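Local atomic coordinates of bifunctional pinoresinol-lariciresinol reductase 1 (Thuja plicata, PDB entry 1QYD), a protein that catalyses the NADPH-dependent, enantioselective sequential reduction of (-)-pinoresinol to (-)-lariciresinol and on to (+)-secoisolariciresinol in lignan biosynthesis. Residues P37-V40 against K45-M48; I16-V21 against L50-L55; I235-R238 against Q242-D245. All blocks are in the same frame, centred on the assembly; numbering follows the deposited sequence.

Contact 1: P37-V40 against K45-M48; sequences PEVV and KVQM
Lys-45 reaches from helix 43-53 to the backbone of Glu-38, tying the helix to the loop that follows strand 31-34 of the NADP-binding Rossmann fold. The close-packed part is the lysine itself. Its chain lies alongside the Glu-38 carbonyl, with CD 3.0 Å from Glu-38 O, and its end carries the one hydrogen bond between the segments, Lys-45 NZ to Glu-38 O at 3.1 Å. NZ approaches from above the carbonyl plane, with a C=O...N angle of 104°. CG leaves CB anti to the backbone N (chi1 -173°), and bends at chi2 and chi4 steer the chain past the carbonyl, so that NZ ends 3.3 Å from Glu-38 CB. The carboxylate stays apart, Glu-38 OE1 being 5.4 Å from Lys-45 NZ, so any attraction between the charges acts at longer range. Lys-45 also touches Thr-13 and Arg-36; all three are inferred NADP(+) ligands, so the bond to Glu-38 O lies at the edge of the probable cofactor site.

The looser side faces solvent. There Val-39, an exposed loop residue, meets Val-46 with a small apolar patch, the two side chains running obliquely to each other. A single methyl does the touching: Val-46 CG2 sits 3.6 Å from Val-39 CA and 3.7 Å from Val-39 CB.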
ATOM      1  N   PRO A  37       1.622  20.803  -0.400  1.00 38.51           N
ATOM      2  CA  PRO A  37       2.042  21.178  -1.744  1.00 39.33           C
ATOM      3  C   PRO A  37       1.649  20.238  -2.894  1.00 42.62           C
ATOM      4  O   PRO A  37       2.095  19.097  -3.045  1.00 41.51           O
ATOM      5  CB  PRO A  37       3.528  21.350  -1.609  1.00 39.07           C
ATOM      6  CG  PRO A  37       3.893  20.268  -0.625  1.00 44.82           C
ATOM      7  CD  PRO A  37       2.768  20.372   0.394  1.00 41.98           C
ATOM      8  N   GLU A  38       0.687  20.799  -3.641  1.00 47.63           N
ATOM      9  CA  GLU A  38       0.129  20.372  -4.932  1.00 41.89           C
ATOM     10  C   GLU A  38      -0.790  21.489  -5.444  1.00 37.21           C
ATOM     11  O   GLU A  38      -1.987  21.434  -5.716  1.00 25.06           O
ATOM     12  CB  GLU A  38      -0.662  19.073  -4.833  1.00 44.49           C
ATOM     13  CG  GLU A  38      -0.051  17.999  -5.746  1.00 52.88           C
ATOM     14  CD  GLU A  38      -0.270  18.124  -7.260  1.00 60.51           C
ATOM     15  OE1 GLU A  38      -1.416  18.009  -7.706  1.00 64.25           O
ATOM     16  OE2 GLU A  38       0.707  18.292  -7.997  1.00 61.71           O
ATOM     17  N   VAL A  39      -0.065  22.597  -5.396  1.00 35.00           N
ATOM     18  CA  VAL A  39      -0.395  23.838  -6.041  1.00 38.73           C
ATOM     19  C   VAL A  39       0.388  23.725  -7.365  1.00 41.12           C
ATOM     20  O   VAL A  39       0.191  24.517  -8.283  1.00 44.22           O
ATOM     21  CB  VAL A  39       0.098  25.045  -5.174  1.00 38.19           C
ATOM     22  CG1 VAL A  39      -0.426  24.865  -3.761  1.00 41.74           C
ATOM     23  CG2 VAL A  39       1.612  25.120  -5.054  1.00 36.89           C
ATOM     24  N   VAL A  40       1.280  22.706  -7.449  1.00 43.65           N
ATOM     25  CA  VAL A  40       2.185  22.394  -8.544  1.00 42.84           C
ATOM     26  C   VAL A  40       1.372  21.698  -9.620  1.00 39.48           C
ATOM     27  O   VAL A  40       0.891  20.569  -9.563  1.00 41.70           O
ATOM     28  CB  VAL A  40       3.405  21.556  -7.907  1.00 43.94           C
ATOM     29  CG1 VAL A  40       3.474  20.071  -8.297  1.00 38.48           C
ATOM     30  CG2 VAL A  40       4.684  22.275  -8.356  1.00 36.04           C
ATOM     31  N   LYS A  45      -7.173  22.688  -7.917  1.00 23.58           N
ATOM     32  CA  LYS A  45      -7.052  22.627  -6.481  1.00 21.64           C
ATOM     33  C   LYS A  45      -6.863  24.062  -5.954  1.00 19.56           C
ATOM     34  O   LYS A  45      -7.605  24.497  -5.075  1.00 17.46           O
ATOM     35  CB  LYS A  45      -5.869  21.709  -6.232  1.00 24.81           C
ATOM     36  CG  LYS A  45      -5.500  21.267  -4.821  1.00 35.99           C
ATOM     37  CD  LYS A  45      -4.471  22.155  -4.105  1.00 39.41           C
ATOM     38  CE  LYS A  45      -3.903  21.506  -2.831  1.00 32.07           C
ATOM     39  NZ  LYS A  45      -3.264  20.237  -3.140  1.00 31.07           N
ATOM     40  N   VAL A  46      -5.966  24.873  -6.547  1.00 15.76           N
ATOM     41  CA  VAL A  46      -5.712  26.215  -6.051  1.00 13.80           C
ATOM     42  C   VAL A  46      -6.923  27.130  -6.139  1.00 15.71           C
ATOM     43  O   VAL A  46      -7.263  27.779  -5.145  1.00 21.96           O
ATOM     44  CB  VAL A  46      -4.478  26.818  -6.823  1.00 11.86           C
ATOM     45  CG1 VAL A  46      -4.257  28.292  -6.510  1.00  2.05           C
ATOM     46  CG2 VAL A  46      -3.216  26.057  -6.382  1.00  2.00           C
ATOM     47  N   GLN A  47      -7.638  27.156  -7.267  1.00 13.03           N
ATOM     48  CA  GLN A  47      -8.744  28.103  -7.467  1.00  7.88           C
ATOM     49  C   GLN A  47      -9.939  27.840  -6.604  1.00  2.00           C
ATOM     50  O   GLN A  47     -10.786  28.710  -6.436  1.00  2.00           O
ATOM     51  CB  GLN A  47      -9.193  28.107  -8.942  1.00 14.95           C
ATOM     52  CG  GLN A  47      -8.281  28.868  -9.923  1.00 24.52           C
ATOM     53  CD  GLN A  47      -8.462  28.579 -11.415  1.00 30.17           C
ATOM     54  OE1 GLN A  47      -8.202  29.433 -12.270  1.00 33.30           O
ATOM     55  NE2 GLN A  47      -8.866  27.359 -11.786  1.00 36.76           N
ATOM     56  N   MET A  48      -9.949  26.613  -6.078  1.00  3.89           N
ATOM     57  CA  MET A  48     -10.965  26.128  -5.166  1.00  4.15           C
ATOM     58  C   MET A  48     -10.508  26.616  -3.830  1.00  7.20           C
ATOM     59  O   MET A  48     -11.313  27.155  -3.090  1.00 14.85           O
ATOM     60  CB  MET A  48     -11.006  24.625  -5.171  1.00 11.29           C
ATOM     61  CG  MET A  48     -12.158  23.987  -4.404  1.00 15.91           C
ATOM     62  SD  MET A  48     -13.791  24.725  -4.716  1.00 31.01           S
ATOM     63  CE  MET A  48     -14.545  23.583  -5.858  1.00 25.35           C
TER

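Contact 2: I16-V21 against L50-L55; sequences IGKRIV and LYFKQL
Val-21 and Phe-52 meet at about a right angle, the valine on helix 17-26 and the phenylalanine near the C-terminal end of helix 43-53. The methyl CG1 of Val-21 comes down over one face of the ring, 3.5 Å from the Phe-52 centroid and 20° off the ring normal, a CH-pi contact. It sits toward the rim rather than over the middle: Val-21 CG1 is 3.4 Å from both Phe-52 CD2 and CE2, but 4.1 Å from CE1. The valine's first torsion explains the choice of methyl, for CG1 stands anti to the backbone N (chi1 -179°) and is carried over the ring, while CG2 comes only within 4.0 Å of Phe-52 CZ.

Lys-18, one helical turn earlier, uses a different side of the same ring. Its CB lies in the ring plane at the edge, 4.0 Å from Phe-52 CZ, and its CA is slightly nearer. Here too the side chains cross at roughly a right angle, but the lysine's chain then leads away from the other helix, so its aliphatic root makes the contact and its ammonium does not. The ring therefore enters between two residues of helix 17-26, one over its face and one at its edge. Leu-55, just past the end of helix 43-53, continues the packing on helix 17-26 by touching Asn-22 and Ile-25.

Phe-52 and Val-21 are buried, and the interface between them is apolar. Ile-16 and Gly-17, at the start of the first segment, belong to the inferred NADP(+) site, and Gly-17 is the last glycine of the GxGxxG motif; the arrangement is the packing of neighbouring helices beside the parallel sheet of an NADP-binding Rossmann fold.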
ATOM      1  N   ILE A  16     -15.470  14.519  -1.148  1.00 12.05           N
ATOM      2  CA  ILE A  16     -16.378  14.850  -0.039  1.00  5.91           C
ATOM      3  C   ILE A  16     -15.868  16.034   0.811  1.00  8.26           C
ATOM      4  O   ILE A  16     -16.671  16.799   1.356  1.00  6.95           O
ATOM      5  CB  ILE A  16     -16.595  13.575   0.816  1.00  4.82           C
ATOM      6  CG1 ILE A  16     -17.687  13.799   1.873  1.00  9.40           C
ATOM      7  CG2 ILE A  16     -15.310  13.197   1.527  1.00 10.88           C
ATOM      8  CD1 ILE A  16     -19.115  14.077   1.334  1.00  5.90           C
ATOM      9  N   GLY A  17     -14.539  16.260   0.863  1.00  6.69           N
ATOM     10  CA  GLY A  17     -13.913  17.338   1.614  1.00  7.00           C
ATOM     11  C   GLY A  17     -14.471  18.717   1.307  1.00  9.02           C
ATOM     12  O   GLY A  17     -14.715  19.481   2.230  1.00 11.92           O
ATOM     13  N   LYS A  18     -14.706  19.042   0.029  1.00  5.65           N
ATOM     14  CA  LYS A  18     -15.295  20.311  -0.394  1.00  8.63           C
ATOM     15  C   LYS A  18     -16.718  20.463   0.152  1.00  8.25           C
ATOM     16  O   LYS A  18     -17.232  21.581   0.263  1.00 13.55           O
ATOM     17  CB  LYS A  18     -15.453  20.416  -1.890  1.00 17.24           C
ATOM     18  CG  LYS A  18     -14.379  20.183  -2.940  1.00 20.00           C
ATOM     19  CD  LYS A  18     -15.099  19.598  -4.187  1.00 16.09           C
ATOM     20  CE  LYS A  18     -14.048  19.434  -5.283  1.00 21.57           C
ATOM     21  NZ  LYS A  18     -14.261  18.231  -6.063  1.00 19.80           N
ATOM     22  N   ARG A  19     -17.396  19.342   0.420  1.00  3.66           N
ATOM     23  CA  ARG A  19     -18.740  19.329   0.963  1.00  3.89           C
ATOM     24  C   ARG A  19     -18.773  19.633   2.434  1.00  9.41           C
ATOM     25  O   ARG A  19     -19.663  20.344   2.901  1.00 17.44           O
ATOM     26  CB  ARG A  19     -19.360  17.998   0.759  1.00  4.69           C
ATOM     27  CG  ARG A  19     -19.953  17.979  -0.629  1.00 12.56           C
ATOM     28  CD  ARG A  19     -19.030  17.724  -1.799  1.00  8.32           C
ATOM     29  NE  ARG A  19     -19.897  17.802  -2.946  1.00 10.95           N
ATOM     30  CZ  ARG A  19     -19.580  17.352  -4.160  1.00 12.19           C
ATOM     31  NH1 ARG A  19     -20.495  17.489  -5.120  1.00 24.20           N
ATOM     32  NH2 ARG A  19     -18.399  16.802  -4.454  1.00  4.80           N
ATOM     33  N   ILE A  20     -17.788  19.036   3.126  1.00 13.73           N
ATOM     34  CA  ILE A  20     -17.479  19.260   4.531  1.00 12.81           C
ATOM     35  C   ILE A  20     -17.061  20.726   4.635  1.00 16.48           C
ATOM     36  O   ILE A  20     -17.737  21.468   5.340  1.00 18.30           O
ATOM     37  CB  ILE A  20     -16.341  18.303   4.944  1.00  9.68           C
ATOM     38  CG1 ILE A  20     -16.778  16.869   4.817  1.00  2.00           C
ATOM     39  CG2 ILE A  20     -15.977  18.532   6.398  1.00 15.63           C
ATOM     40  CD1 ILE A  20     -15.619  15.896   4.793  1.00  2.00           C
ATOM     41  N   VAL A  21     -16.026  21.194   3.906  1.00 18.73           N
ATOM     42  CA  VAL A  21     -15.604  22.599   3.861  1.00 18.90           C
ATOM     43  C   VAL A  21     -16.739  23.602   3.653  1.00 17.51           C
ATOM     44  O   VAL A  21     -16.871  24.480   4.501  1.00 21.51           O
ATOM     45  CB  VAL A  21     -14.541  22.838   2.736  1.00 19.19           C
ATOM     46  CG1 VAL A  21     -14.108  24.293   2.740  1.00 17.49           C
ATOM     47  CG2 VAL A  21     -13.277  22.061   2.981  1.00 16.93           C
ATOM     48  N   LEU A  50      -8.629  29.256  -3.310  1.00  5.86           N
ATOM     49  CA  LEU A  50      -8.999  30.664  -3.450  1.00  8.71           C
ATOM     50  C   LEU A  50     -10.489  30.951  -3.317  1.00  8.57           C
ATOM     51  O   LEU A  50     -10.929  31.943  -2.724  1.00  3.02           O
ATOM     52  CB  LEU A  50      -8.502  31.147  -4.794  1.00  9.81           C
ATOM     53  CG  LEU A  50      -7.158  31.856  -4.912  1.00  5.93           C
ATOM     54  CD1 LEU A  50      -6.078  31.365  -3.934  1.00  4.28           C
ATOM     55  CD2 LEU A  50      -6.798  31.678  -6.360  1.00  2.00           C
ATOM     56  N   TYR A  51     -11.264  30.014  -3.885  1.00 16.52           N
ATOM     57  CA  TYR A  51     -12.713  30.051  -3.763  1.00 16.51           C
ATOM     58  C   TYR A  51     -13.087  29.858  -2.307  1.00 12.24           C
ATOM     59  O   TYR A  51     -13.869  30.649  -1.803  1.00 15.50           O
ATOM     60  CB  TYR A  51     -13.432  28.947  -4.589  1.00 16.28           C
ATOM     61  CG  TYR A  51     -14.928  29.096  -4.371  1.00 16.03           C
ATOM     62  CD1 TYR A  51     -15.544  30.349  -4.582  1.00 14.46           C
ATOM     63  CD2 TYR A  51     -15.645  28.032  -3.819  1.00 17.66           C
ATOM     64  CE1 TYR A  51     -16.875  30.553  -4.211  1.00 19.32           C
ATOM     65  CE2 TYR A  51     -16.983  28.229  -3.450  1.00 24.12           C
ATOM     66  CZ  TYR A  51     -17.586  29.488  -3.639  1.00 27.18           C
ATOM     67  OH  TYR A  51     -18.883  29.695  -3.194  1.00 33.21           O
ATOM     68  N   PHE A  52     -12.549  28.841  -1.633  1.00 12.30           N
ATOM     69  CA  PHE A  52     -12.766  28.622  -0.221  1.00 12.74           C
ATOM     70  C   PHE A  52     -12.387  29.886   0.539  1.00 16.67           C
ATOM     71  O   PHE A  52     -13.184  30.385   1.324  1.00 24.85           O
ATOM     72  CB  PHE A  52     -11.916  27.464   0.251  1.00  7.30           C
ATOM     73  CG  PHE A  52     -12.368  26.084  -0.173  1.00  2.00           C
ATOM     74  CD1 PHE A  52     -11.409  25.097  -0.340  1.00  3.68           C
ATOM     75  CD2 PHE A  52     -13.723  25.770  -0.311  1.00  7.40           C
ATOM     76  CE1 PHE A  52     -11.791  23.793  -0.629  1.00  4.25           C
ATOM     77  CE2 PHE A  52     -14.117  24.458  -0.607  1.00  2.00           C
ATOM     78  CZ  PHE A  52     -13.143  23.473  -0.759  1.00  2.98           C
ATOM     79  N   LYS A  53     -11.240  30.498   0.209  1.00 19.11           N
ATOM     80  CA  LYS A  53     -10.722  31.688   0.857  1.00 15.42           C
ATOM     81  C   LYS A  53     -11.594  32.894   0.584  1.00 16.38           C
ATOM     82  O   LYS A  53     -11.738  33.684   1.503  1.00 23.05           O
ATOM     83  CB  LYS A  53      -9.312  31.861   0.341  1.00 17.81           C
ATOM     84  CG  LYS A  53      -8.311  32.823   0.971  1.00 14.35           C
ATOM     85  CD  LYS A  53      -7.703  33.533  -0.231  1.00  9.27           C
ATOM     86  CE  LYS A  53      -6.387  34.139   0.065  1.00 10.75           C
ATOM     87  NZ  LYS A  53      -5.445  33.061   0.296  1.00 21.61           N
ATOM     88  N   GLN A  54     -12.219  33.148  -0.577  1.00 20.05           N
ATOM     89  CA  GLN A  54     -13.091  34.328  -0.698  1.00 20.75           C
ATOM     90  C   GLN A  54     -14.499  34.209  -0.104  1.00 21.05           C
ATOM     91  O   GLN A  54     -15.388  35.042  -0.307  1.00 16.08           O
ATOM     92  CB  GLN A  54     -13.206  34.726  -2.156  1.00 28.53           C
ATOM     93  CG  GLN A  54     -13.765  33.754  -3.186  1.00 36.77           C
ATOM     94  CD  GLN A  54     -13.795  34.410  -4.576  1.00 48.05           C
ATOM     95  OE1 GLN A  54     -12.762  34.677  -5.215  1.00 46.26           O
ATOM     96  NE2 GLN A  54     -14.999  34.721  -5.067  1.00 47.75           N
ATOM     97  N   LEU A  55     -14.661  33.106   0.640  1.00 21.96           N
ATOM     98  CA  LEU A  55     -15.828  32.807   1.457  1.00 22.39           C
ATOM     99  C   LEU A  55     -15.550  33.060   2.927  1.00 21.30           C
ATOM    100  O   LEU A  55     -16.479  33.223   3.726  1.00 23.26           O
ATOM    101  CB  LEU A  55     -16.242  31.373   1.346  1.00 22.44           C
ATOM    102  CG  LEU A  55     -16.992  31.012   0.116  1.00 23.90           C
ATOM    103  CD1 LEU A  55     -17.166  29.501   0.103  1.00 29.65           C
ATOM    104  CD2 LEU A  55     -18.310  31.792   0.079  1.00 17.15           C
TER

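Contact 3: I235-R238 against Q242-D245; sequences IWER and QNLD
Trp-236 turns the edge of its six-membered ring to the end of Leu-244, the two side chains crossing at about a right angle. Leu-244 CD2 lies in the indole plane, 3.4 Å from Trp-236 CE3, and the other methyl, CD1, reaches Trp-236 CZ3 at 3.5 Å. With CG anti to the backbone N (chi1 -166°), the end of the indole swings nearer to Leu-244 than its root. Gln-242 adds a looser contact, its NE2 4.3 Å from Trp-236 CH2 in an oblique approach. Leu-168, Pro-177 and Val-313 also pack on the tryptophan, which is buried.

Beside this apolar edge runs Glu-237, extended beyond CG along the backbone of Gln-242 and Asn-243. Its methylene CG is 3.0 Å from Gln-242 O, and its CA makes a CA-H...O contact with the same oxygen. Two hydrogen bonds join the segments, both weak. Gln-242 N donates to Glu-237 O at 3.3 Å, a backbone bond spanning the last turn of the helix. Leu-244 N donates to the carboxylate oxygen Glu-237 OE1 at 3.4 Å, with an angle of 150° at the hydrogen. The carboxylate and the Asn-243 amide lie nearly parallel, their planes 19° apart, although Glu-237 OE2 stays 4.1 Å from Asn-243 OD1.

The last turns of helix 229-241 and the chain leading into strand 245-246 are thus joined by an apolar edge and a polar flank. The stronger partner of Glu-237 OE1 is Lys-246, which forms a salt bridge with it and also donates to Leu-244 O; this lysine would be expected to favour the ionised carboxylate, with the Leu-244 N-H as a second, weaker donor.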
ATOM      1  N   ILE A 235     -36.613   4.645  -9.621  1.00 24.47           N
ATOM      2  CA  ILE A 235     -36.823   6.086  -9.543  1.00 18.35           C
ATOM      3  C   ILE A 235     -36.351   6.688 -10.864  1.00 18.08           C
ATOM      4  O   ILE A 235     -36.909   7.691 -11.304  1.00 13.14           O
ATOM      5  CB  ILE A 235     -36.018   6.654  -8.348  1.00 21.56           C
ATOM      6  CG1 ILE A 235     -36.595   6.109  -7.034  1.00 21.24           C
ATOM      7  CG2 ILE A 235     -36.054   8.182  -8.368  1.00 22.63           C
ATOM      8  CD1 ILE A 235     -35.701   6.187  -5.777  1.00  2.00           C
ATOM      9  N   TRP A 236     -35.333   6.096 -11.523  1.00 16.60           N
ATOM     10  CA  TRP A 236     -34.880   6.597 -12.816  1.00 17.87           C
ATOM     11  C   TRP A 236     -35.965   6.315 -13.835  1.00 21.53           C
ATOM     12  O   TRP A 236     -36.388   7.204 -14.574  1.00 19.76           O
ATOM     13  CB  TRP A 236     -33.588   5.932 -13.362  1.00 17.50           C
ATOM     14  CG  TRP A 236     -32.997   6.761 -14.533  1.00 22.01           C
ATOM     15  CD1 TRP A 236     -32.947   8.135 -14.460  1.00 25.05           C
ATOM     16  CD2 TRP A 236     -32.494   6.319 -15.727  1.00 22.26           C
ATOM     17  NE1 TRP A 236     -32.429   8.562 -15.577  1.00 24.89           N
ATOM     18  CE2 TRP A 236     -32.147   7.518 -16.353  1.00 22.37           C
ATOM     19  CE3 TRP A 236     -32.276   5.124 -16.393  1.00 30.16           C
ATOM     20  CZ2 TRP A 236     -31.585   7.561 -17.632  1.00 31.28           C
ATOM     21  CZ3 TRP A 236     -31.716   5.156 -17.680  1.00 33.49           C
ATOM     22  CH2 TRP A 236     -31.368   6.354 -18.306  1.00 29.13           C
ATOM     23  N   GLU A 237     -36.440   5.064 -13.826  1.00 25.41           N
ATOM     24  CA  GLU A 237     -37.494   4.629 -14.711  1.00 25.65           C
ATOM     25  C   GLU A 237     -38.653   5.572 -14.554  1.00 23.91           C
ATOM     26  O   GLU A 237     -38.982   6.240 -15.537  1.00 28.55           O
ATOM     27  CB  GLU A 237     -37.904   3.211 -14.371  1.00 25.83           C
ATOM     28  CG  GLU A 237     -37.010   2.275 -15.147  1.00 19.71           C
ATOM     29  CD  GLU A 237     -37.017   0.808 -14.781  1.00 25.51           C
ATOM     30  OE1 GLU A 237     -36.107   0.153 -15.260  1.00 25.37           O
ATOM     31  OE2 GLU A 237     -37.878   0.312 -14.042  1.00 27.75           O
ATOM     32  N   ARG A 238     -39.127   5.754 -13.313  1.00 19.32           N
ATOM     33  CA  ARG A 238     -40.235   6.669 -13.054  1.00 21.90           C
ATOM     34  C   ARG A 238     -39.966   8.099 -13.538  1.00 26.71           C
ATOM     35  O   ARG A 238     -40.911   8.814 -13.892  1.00 28.30           O
ATOM     36  CB  ARG A 238     -40.541   6.684 -11.552  1.00 14.89           C
ATOM     37  CG  ARG A 238     -41.724   7.562 -11.172  1.00 21.80           C
ATOM     38  CD  ARG A 238     -41.757   7.997  -9.699  1.00 30.87           C
ATOM     39  NE  ARG A 238     -40.896   9.150  -9.368  1.00 34.53           N
ATOM     40  CZ  ARG A 238     -41.201  10.443  -9.654  1.00 35.67           C
ATOM     41  NH1 ARG A 238     -42.337  10.805 -10.295  1.00 31.54           N
ATOM     42  NH2 ARG A 238     -40.372  11.410  -9.244  1.00 27.73           N
ATOM     43  N   GLN A 242     -38.880   5.769 -18.811  1.00 40.32           N
ATOM     44  CA  GLN A 242     -38.448   4.695 -19.678  1.00 43.73           C
ATOM     45  C   GLN A 242     -38.086   3.487 -18.856  1.00 42.15           C
ATOM     46  O   GLN A 242     -37.524   3.592 -17.770  1.00 43.86           O
ATOM     47  CB  GLN A 242     -37.241   5.129 -20.538  1.00 46.99           C
ATOM     48  CG  GLN A 242     -35.929   5.500 -19.867  1.00 50.09           C
ATOM     49  CD  GLN A 242     -34.951   6.118 -20.851  1.00 53.32           C
ATOM     50  OE1 GLN A 242     -34.961   7.325 -21.112  1.00 52.76           O
ATOM     51  NE2 GLN A 242     -34.089   5.280 -21.423  1.00 52.40           N
ATOM     52  N   ASN A 243     -38.488   2.336 -19.380  1.00 40.21           N
ATOM     53  CA  ASN A 243     -38.169   1.069 -18.758  1.00 41.10           C
ATOM     54  C   ASN A 243     -36.979   0.407 -19.467  1.00 41.59           C
ATOM     55  O   ASN A 243     -36.979   0.075 -20.660  1.00 47.41           O
ATOM     56  CB  ASN A 243     -39.398   0.159 -18.808  1.00 38.38           C
ATOM     57  CG  ASN A 243     -39.320  -1.090 -17.931  1.00 34.62           C
ATOM     58  OD1 ASN A 243     -40.151  -1.242 -17.037  1.00 33.34           O
ATOM     59  ND2 ASN A 243     -38.381  -2.026 -18.119  1.00 31.10           N
ATOM     60  N   LEU A 244     -35.936   0.235 -18.657  1.00 37.72           N
ATOM     61  CA  LEU A 244     -34.711  -0.412 -19.045  1.00 29.33           C
ATOM     62  C   LEU A 244     -34.810  -1.938 -19.097  1.00 28.45           C
ATOM     63  O   LEU A 244     -35.719  -2.603 -18.597  1.00 21.42           O
ATOM     64  CB  LEU A 244     -33.664   0.050 -18.067  1.00 25.87           C
ATOM     65  CG  LEU A 244     -32.891   1.367 -18.194  1.00 28.36           C
ATOM     66  CD1 LEU A 244     -33.649   2.483 -18.867  1.00 28.24           C
ATOM     67  CD2 LEU A 244     -32.543   1.755 -16.768  1.00 31.64           C
ATOM     68  N   ASP A 245     -33.805  -2.458 -19.791  1.00 29.83           N
ATOM     69  CA  ASP A 245     -33.654  -3.862 -20.059  1.00 33.81           C
ATOM     70  C   ASP A 245     -32.524  -4.453 -19.232  1.00 34.14           C
ATOM     71  O   ASP A 245     -31.318  -4.432 -19.491  1.00 32.41           O
ATOM     72  CB  ASP A 245     -33.424  -4.021 -21.563  1.00 39.90           C
ATOM     73  CG  ASP A 245     -34.660  -3.707 -22.403  1.00 42.15           C
ATOM     74  OD1 ASP A 245     -34.968  -2.537 -22.641  1.00 43.75           O
ATOM     75  OD2 ASP A 245     -35.317  -4.652 -22.824  1.00 47.21           O
TER

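From the N terminus, the chain passes through strand 7-10 into helix 17-26, which supplies the first half of contact 2. It continues through strand 31-34 to the loop where contact 1 opens, and helix 43-53 closes contact 1 with its earlier part and contact 2 with its later part. Contact 1 is therefore nested inside the loop closed by contact 2, and the two touch where Met-48 CE packs on Lys-18 CE. Together they tie helix 43-53 to helix 17-26 and to the loop after strand 31-34, within the Rossmann fold. Contact 3 follows in series, its centre about 35 Å from that of contact 2, and closes a short loop over residues 239-241, where helix 229-241 gives way to the chain entering strand 245-246.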